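Local structure of adhesin (Streptococcus sanguinis SK1 = NCTC 7863, 6VT2) at residues 215-220 / 324-329; 32-37 / 103-108. The protein probably mediates bacterial adhesion to host sialoglycans, binding sialylated glycans through two tandem Siglec-like modules. All blocks are in the same frame, centred on the assembly; numbering follows the deposited sequence.

Contact 1. Residues 215-220 / 324-329; sequences IFYRGE and TDKYTP. With CA (calcium ion), chain G.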
loop_
_atom_site.group_PDB
_atom_site.type_symbol
_atom_site.label_atom_id
_atom_site.label_comp_id
_atom_site.label_asym_id
_atom_site.label_seq_id
_atom_site.Cartn_x
_atom_site.Cartn_y
_atom_site.Cartn_z
ATOM N N ILE A 215 7.356 -12.898 -27.090
ATOM C CA ILE A 215 8.021 -13.894 -27.890
ATOM C C ILE A 215 7.975 -15.195 -27.138
ATOM O O ILE A 215 8.364 -15.242 -25.968
ATOM C CB ILE A 215 9.462 -13.511 -28.149
ATOM C CG1 ILE A 215 9.528 -12.303 -29.027
ATOM C CG2 ILE A 215 10.143 -14.653 -28.891
ATOM C CD1 ILE A 215 10.969 -11.683 -29.040
ATOM N N PHE A 216 7.547 -16.254 -27.827
ATOM C CA PHE A 216 7.569 -17.597 -27.289
ATOM C C PHE A 216 8.425 -18.410 -28.224
ATOM O O PHE A 216 8.144 -18.498 -29.411
ATOM C CB PHE A 216 6.166 -18.195 -27.170
ATOM C CG PHE A 216 5.448 -17.750 -25.957
ATOM C CD1 PHE A 216 5.047 -16.433 -25.746
ATOM C CD2 PHE A 216 5.128 -18.690 -24.996
ATOM C CE1 PHE A 216 4.370 -16.095 -24.568
ATOM C CE2 PHE A 216 4.535 -18.314 -23.820
ATOM C CZ PHE A 216 4.127 -17.042 -23.644
ATOM N N TYR A 217 9.409 -19.053 -27.681
ATOM C CA TYR A 217 10.286 -19.892 -28.477
ATOM C C TYR A 217 9.654 -21.248 -28.617
ATOM O O TYR A 217 9.279 -21.863 -27.610
ATOM C CB TYR A 217 11.653 -20.010 -27.789
ATOM C CG TYR A 217 12.365 -18.708 -27.842
ATOM C CD1 TYR A 217 13.032 -18.278 -28.953
ATOM C CD2 TYR A 217 12.270 -17.848 -26.769
ATOM C CE1 TYR A 217 13.610 -17.043 -28.986
ATOM C CE2 TYR A 217 12.841 -16.606 -26.822
ATOM C CZ TYR A 217 13.539 -16.228 -27.922
ATOM O OH TYR A 217 14.073 -14.957 -27.985
ATOM N N ARG A 218 9.570 -21.742 -29.841
ATOM C CA ARG A 218 8.950 -23.025 -30.082
ATOM C C ARG A 218 9.630 -24.090 -29.237
ATOM O O ARG A 218 10.844 -24.183 -29.199
ATOM C CB ARG A 218 9.030 -23.363 -31.580
ATOM C CG ARG A 218 8.251 -22.354 -32.407
ATOM C CD ARG A 218 8.620 -22.408 -33.898
ATOM N NE ARG A 218 8.331 -23.690 -34.479
ATOM C CZ ARG A 218 9.247 -24.535 -34.968
ATOM N NH1 ARG A 218 10.513 -24.201 -34.992
ATOM N NH2 ARG A 218 8.918 -25.680 -35.479
ATOM N N GLY A 219 8.849 -24.887 -28.543
ATOM C CA GLY A 219 9.371 -25.970 -27.774
ATOM C C GLY A 219 9.954 -25.624 -26.444
ATOM O O GLY A 219 10.548 -26.512 -25.817
ATOM N N GLU A 220 9.796 -24.473 -25.937
ATOM C CA GLU A 220 10.266 -24.068 -24.613
ATOM C C GLU A 220 9.136 -23.342 -23.917
ATOM O O GLU A 220 8.566 -22.411 -24.463
ATOM C CB GLU A 220 11.462 -23.121 -24.654
ATOM C CG GLU A 220 12.709 -23.799 -25.255
ATOM C CD GLU A 220 13.967 -22.951 -25.127
ATOM O OE1 GLU A 220 15.080 -23.502 -25.427
ATOM O OE2 GLU A 220 13.868 -21.774 -24.702
ATOM N N THR A 324 16.803 -21.319 -32.605
ATOM C CA THR A 324 18.050 -20.773 -33.080
ATOM C C THR A 324 18.094 -19.277 -32.883
ATOM O O THR A 324 19.182 -18.719 -32.812
ATOM C CB THR A 324 18.306 -21.178 -34.526
ATOM O OG1 THR A 324 19.619 -20.696 -34.843
ATOM C CG2 THR A 324 17.317 -20.582 -35.483
ATOM N N ASP A 325 16.943 -18.615 -32.739
ATOM C CA ASP A 325 16.959 -17.190 -32.529
ATOM C C ASP A 325 17.489 -16.815 -31.152
ATOM O O ASP A 325 17.909 -15.668 -30.958
ATOM C CB ASP A 325 15.551 -16.633 -32.716
ATOM C CG ASP A 325 15.065 -16.672 -34.099
ATOM O OD1 ASP A 325 15.786 -17.122 -34.994
ATOM O OD2 ASP A 325 13.875 -16.284 -34.295
ATOM N N LYS A 326 17.496 -17.727 -30.183
ATOM C CA LYS A 326 18.072 -17.382 -28.899
ATOM C C LYS A 326 19.371 -18.063 -28.558
ATOM O O LYS A 326 19.932 -17.745 -27.522
ATOM C CB LYS A 326 17.086 -17.654 -27.772
ATOM C CG LYS A 326 16.722 -19.050 -27.665
ATOM C CD LYS A 326 15.854 -19.295 -26.333
ATOM C CE LYS A 326 16.617 -19.317 -25.100
ATOM N NZ LYS A 326 15.831 -19.805 -23.930
ATOM N N TYR A 327 19.821 -19.021 -29.337
ATOM C CA TYR A 327 21.052 -19.744 -29.069
ATOM C C TYR A 327 22.097 -19.412 -30.109
ATOM O O TYR A 327 21.806 -19.398 -31.300
ATOM C CB TYR A 327 20.803 -21.284 -29.132
ATOM C CG TYR A 327 19.932 -21.702 -27.984
ATOM C CD1 TYR A 327 20.356 -21.523 -26.668
ATOM C CD2 TYR A 327 18.691 -22.257 -28.192
ATOM C CE1 TYR A 327 19.552 -21.858 -25.610
ATOM C CE2 TYR A 327 17.879 -22.563 -27.152
ATOM C CZ TYR A 327 18.309 -22.390 -25.855
ATOM O OH TYR A 327 17.499 -22.706 -24.767
ATOM N N THR A 328 23.335 -19.237 -29.657
ATOM C CA THR A 328 24.490 -19.085 -30.532
ATOM C C THR A 328 25.515 -20.115 -30.094
ATOM O O THR A 328 25.964 -20.056 -28.934
ATOM C CB THR A 328 25.057 -17.686 -30.392
ATOM O OG1 THR A 328 24.059 -16.767 -30.832
ATOM C CG2 THR A 328 26.273 -17.523 -31.256
ATOM N N PRO A 329 25.893 -21.047 -30.978
ATOM C CA PRO A 329 26.935 -22.010 -30.620
ATOM C C PRO A 329 28.256 -21.334 -30.302
ATOM O O PRO A 329 28.643 -20.357 -30.943
ATOM C CB PRO A 329 27.037 -22.910 -31.854
ATOM C CG PRO A 329 25.766 -22.685 -32.580
ATOM C CD PRO A 329 25.312 -21.315 -32.309
HETATM CA CA CA G . 21.368 -19.094 -33.669
HETATM O O HOH W 1 21.645 -16.793 -32.747
HETATM O O HOH W 2 20.683 -17.712 -35.527
HETATM O O HOH W 3 23.551 -18.247 -33.854
#
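K326 lies between two tyrosines and ends on a carboxylate. Its CD sits almost centrally over one face of the Y217 ring, 3.8 Å from the ring centroid and 8° off the normal, a CH-pi contact made face-on. Nearer its backbone, K326 CB comes within 3.7 Å of Y217 CE1, while D325 reaches the edge of the same ring with its CB. The opposite face of Y217 is met near its rim by CG2 of I215, so the ring is held between two aliphatic groups. On its other flank the lysine passes CG over the rim of the Y327 ring.

A cramped first torsion, chi1 62°, tucks CG of K326 between its own backbone N and carbonyl carbon; the bend at chi3, -76°, then turns the ammonium toward E220. The ammonium is too far from Y217 for more than a weak cation-pi attraction; its salt bridge runs from K326 NZ to E220 OE2 at 2.9 Å. E220 approaches from the opposite direction as an extended chain, and its second oxygen, OE1, accepts from Y327 OH at 2.6 Å, in the plane of that ring at its edge. Both carboxylate oxygens use their syn lone pairs, so the group is gripped in a two-pronged fashion that fixes its rotation, and the nearby ammonium probably favours its charged form. The type II turn from Y217 to E220 brings the glutamate round to this place.

Y327 O, T324 O and T324 OG1 bind calcium beside this cluster, with D393 and three waters completing the shell. This calcium-binding loop, between strands 314-321 and 336-338, packs against the end of outer strand 213-217 of the second Siglec-like sheet, and D393 ties it to the atypical Rib region.

Contact 2. Residues 32-37 / 103-108; sequences SGRVNR and EDAAGN. With CA (calcium ion), chain H; SO4 (sulfate ion), chain L.
The backbones of N36 and R37 both converge on one carbonyl, E103 O, which accepts from N36 N at 2.8 Å and from R37 N at 3.2 Å. The first donor arrives nearly along the C=O axis, the second from a more bent direction. A return bond from E103 N to R37 O, 2.9 Å, completes the hydrogen-bonded pair. This is a classic beta bulge: strands 35-41 and 95-104 run antiparallel at the margin of the mixed sheet of the N-terminal Siglec-like domain, and one extra residue shifts the register between V35 and R37.

The close-packed end lies at D104, where V35 and D104 bring their CA atoms to 4.2 Å. A first torsion of 69° places the D104 carboxylate between its own N and carbonyl carbon, and OD2 binds calcium at 2.1 Å, together with D2, T4 and D30. The same OD2 accepts from N108 ND2 on its syn lone pair and lies in the amide plane of N108. N108 N meets OD1 from above the carboxylate plane, and the two bonds together should fix the rotation of the group that presents OD2 to the metal. S32, whose OG accepts from R34 N in an ST turn, also bonds to D30, another calcium ligand.

Contacts are sparser toward the exposed side. R34 runs out fully extended past the methyl of A105, with its CD 3.8 Å from A105 CB, and its NE bonds to N36 OD1 on a lone pair. R37 and E103 point the same way side by side, their flat ends nearly perpendicular, yet R37 NE stays 4.3 Å from E103 OE2, too far for a salt bridge; a sulfate modelled at the guanidinium edge is implausibly close, its contact doubtful.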
loop_
_atom_site.group_PDB
_atom_site.type_symbol
_atom_site.label_atom_id
_atom_site.label_comp_id
_atom_site.label_asym_id
_atom_site.label_seq_id
_atom_site.Cartn_x
_atom_site.Cartn_y
_atom_site.Cartn_z
ATOM N N SER A 32 8.217 28.631 53.889
ATOM C CA SER A 32 8.335 27.662 54.997
ATOM C C SER A 32 8.666 26.285 54.428
ATOM O O SER A 32 9.070 25.479 55.162
ATOM C CB SER A 32 7.081 27.551 55.791
ATOM O OG SER A 32 6.060 26.855 55.064
ATOM N N GLY A 33 8.262 26.032 53.184
ATOM C CA GLY A 33 8.416 24.739 52.576
ATOM C C GLY A 33 7.298 23.776 52.834
ATOM O O GLY A 33 7.416 22.641 52.390
ATOM N N ARG A 34 6.309 24.135 53.635
ATOM C CA ARG A 34 5.226 23.236 53.979
ATOM C C ARG A 34 3.864 23.885 53.743
ATOM O O ARG A 34 3.535 24.924 54.317
ATOM C CB ARG A 34 5.367 22.770 55.431
ATOM C CG ARG A 34 4.302 21.869 55.839
ATOM C CD ARG A 34 4.509 21.337 57.262
ATOM N NE ARG A 34 3.346 20.599 57.671
ATOM C CZ ARG A 34 3.266 19.798 58.733
ATOM N NH1 ARG A 34 4.350 19.569 59.443
ATOM N NH2 ARG A 34 2.136 19.212 59.038
ATOM N N VAL A 35 3.039 23.194 52.971
ATOM C CA VAL A 35 1.666 23.575 52.749
ATOM C C VAL A 35 0.769 22.469 53.278
ATOM O O VAL A 35 1.005 21.271 53.030
ATOM C CB VAL A 35 1.443 23.831 51.258
ATOM C CG1 VAL A 35 -0.042 23.898 50.950
ATOM C CG2 VAL A 35 2.167 25.072 50.844
ATOM N N ASN A 36 -0.204 22.867 54.063
ATOM C CA ASN A 36 -1.027 21.941 54.785
ATOM C C ASN A 36 -2.374 21.733 54.117
ATOM O O ASN A 36 -2.989 20.700 54.320
ATOM C CB ASN A 36 -1.214 22.414 56.228
ATOM C CG ASN A 36 -0.078 22.044 57.114
ATOM O OD1 ASN A 36 0.965 21.687 56.655
ATOM N ND2 ASN A 36 -0.263 22.265 58.422
ATOM N N ARG A 37 -2.872 22.693 53.349
ATOM C CA ARG A 37 -4.182 22.535 52.703
ATOM C C ARG A 37 -4.120 23.167 51.319
ATOM O O ARG A 37 -3.505 24.149 51.174
ATOM C CB ARG A 37 -5.292 23.267 53.458
ATOM C CG ARG A 37 -5.490 22.815 54.897
ATOM C CD ARG A 37 -6.535 23.577 55.647
ATOM N NE ARG A 37 -7.953 23.454 55.387
ATOM C CZ ARG A 37 -8.609 22.502 54.783
ATOM N NH1 ARG A 37 -9.917 22.651 54.655
ATOM N NH2 ARG A 37 -8.052 21.437 54.251
ATOM N N GLU A 103 -3.051 26.841 52.231
ATOM C CA GLU A 103 -2.695 27.289 53.580
ATOM C C GLU A 103 -1.406 26.634 54.022
ATOM O O GLU A 103 -1.218 25.426 53.815
ATOM C CB GLU A 103 -3.825 26.939 54.502
ATOM C CG GLU A 103 -3.585 27.429 55.968
ATOM C CD GLU A 103 -4.756 27.000 56.819
ATOM O OE1 GLU A 103 -4.525 26.498 57.932
ATOM O OE2 GLU A 103 -5.925 27.093 56.348
ATOM N N ASP A 104 -0.515 27.440 54.600
ATOM C CA ASP A 104 0.763 26.935 55.090
ATOM C C ASP A 104 0.583 26.428 56.522
ATOM O O ASP A 104 -0.516 26.426 57.089
ATOM C CB ASP A 104 1.880 27.981 54.923
ATOM C CG ASP A 104 1.759 29.199 55.821
ATOM O OD1 ASP A 104 0.950 29.128 56.752
ATOM O OD2 ASP A 104 2.497 30.181 55.477
ATOM N N ALA A 105 1.673 25.899 57.092
ATOM C CA ALA A 105 1.512 25.303 58.408
ATOM C C ALA A 105 1.366 26.350 59.489
ATOM O O ALA A 105 0.834 26.046 60.557
ATOM C CB ALA A 105 2.702 24.400 58.736
ATOM N N ALA A 106 1.728 27.599 59.204
ATOM C CA ALA A 106 1.539 28.687 60.142
ATOM C C ALA A 106 0.115 29.220 60.120
ATOM O O ALA A 106 -0.218 30.122 60.897
ATOM C CB ALA A 106 2.562 29.794 59.834
ATOM N N GLY A 107 -0.734 28.705 59.217
ATOM C CA GLY A 107 -2.117 29.090 59.153
ATOM C C GLY A 107 -2.410 30.209 58.189
ATOM O O GLY A 107 -3.562 30.688 58.138
ATOM N N ASN A 108 -1.415 30.640 57.421
ATOM C CA ASN A 108 -1.622 31.678 56.433
ATOM C C ASN A 108 -2.328 31.078 55.230
ATOM O O ASN A 108 -1.763 30.211 54.570
ATOM C CB ASN A 108 -0.314 32.292 55.975
ATOM C CG ASN A 108 0.472 32.850 57.137
ATOM O OD1 ASN A 108 0.026 33.769 57.861
ATOM N ND2 ASN A 108 1.640 32.302 57.316
HETATM CA CA CA H . 4.108 30.990 54.444
HETATM S S SO4 L . -9.954 19.773 53.377
HETATM O O1 SO4 L . -11.008 18.829 53.179
HETATM O O2 SO4 L . -10.181 20.912 52.653
HETATM O O3 SO4 L . -9.894 20.014 54.772
HETATM O O4 SO4 L . -8.753 19.121 52.942
HETATM O O HOH W 4 6.009 31.984 53.534
#

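From the N terminus the chain first closes contact 2, where residues 32-37 at the start of strand 35-41 meet residues 103-108 at the end of strand 95-104. That loop of 65 intervening residues belongs wholly to the first Siglec-like domain and ties two neighbouring strands of its mixed sheet beside a calcium site. The chain then passes through an atypical Rib domain before contact 1 closes a second, longer loop of 103 residues, joining an outer strand of the second Siglec-like sheet to the calcium-binding loop between strands 314-321 and 336-338. The two loops are in series, neither nested nor crossed, and their centres lie about 97 Å apart, on opposite sides of the chain's centre.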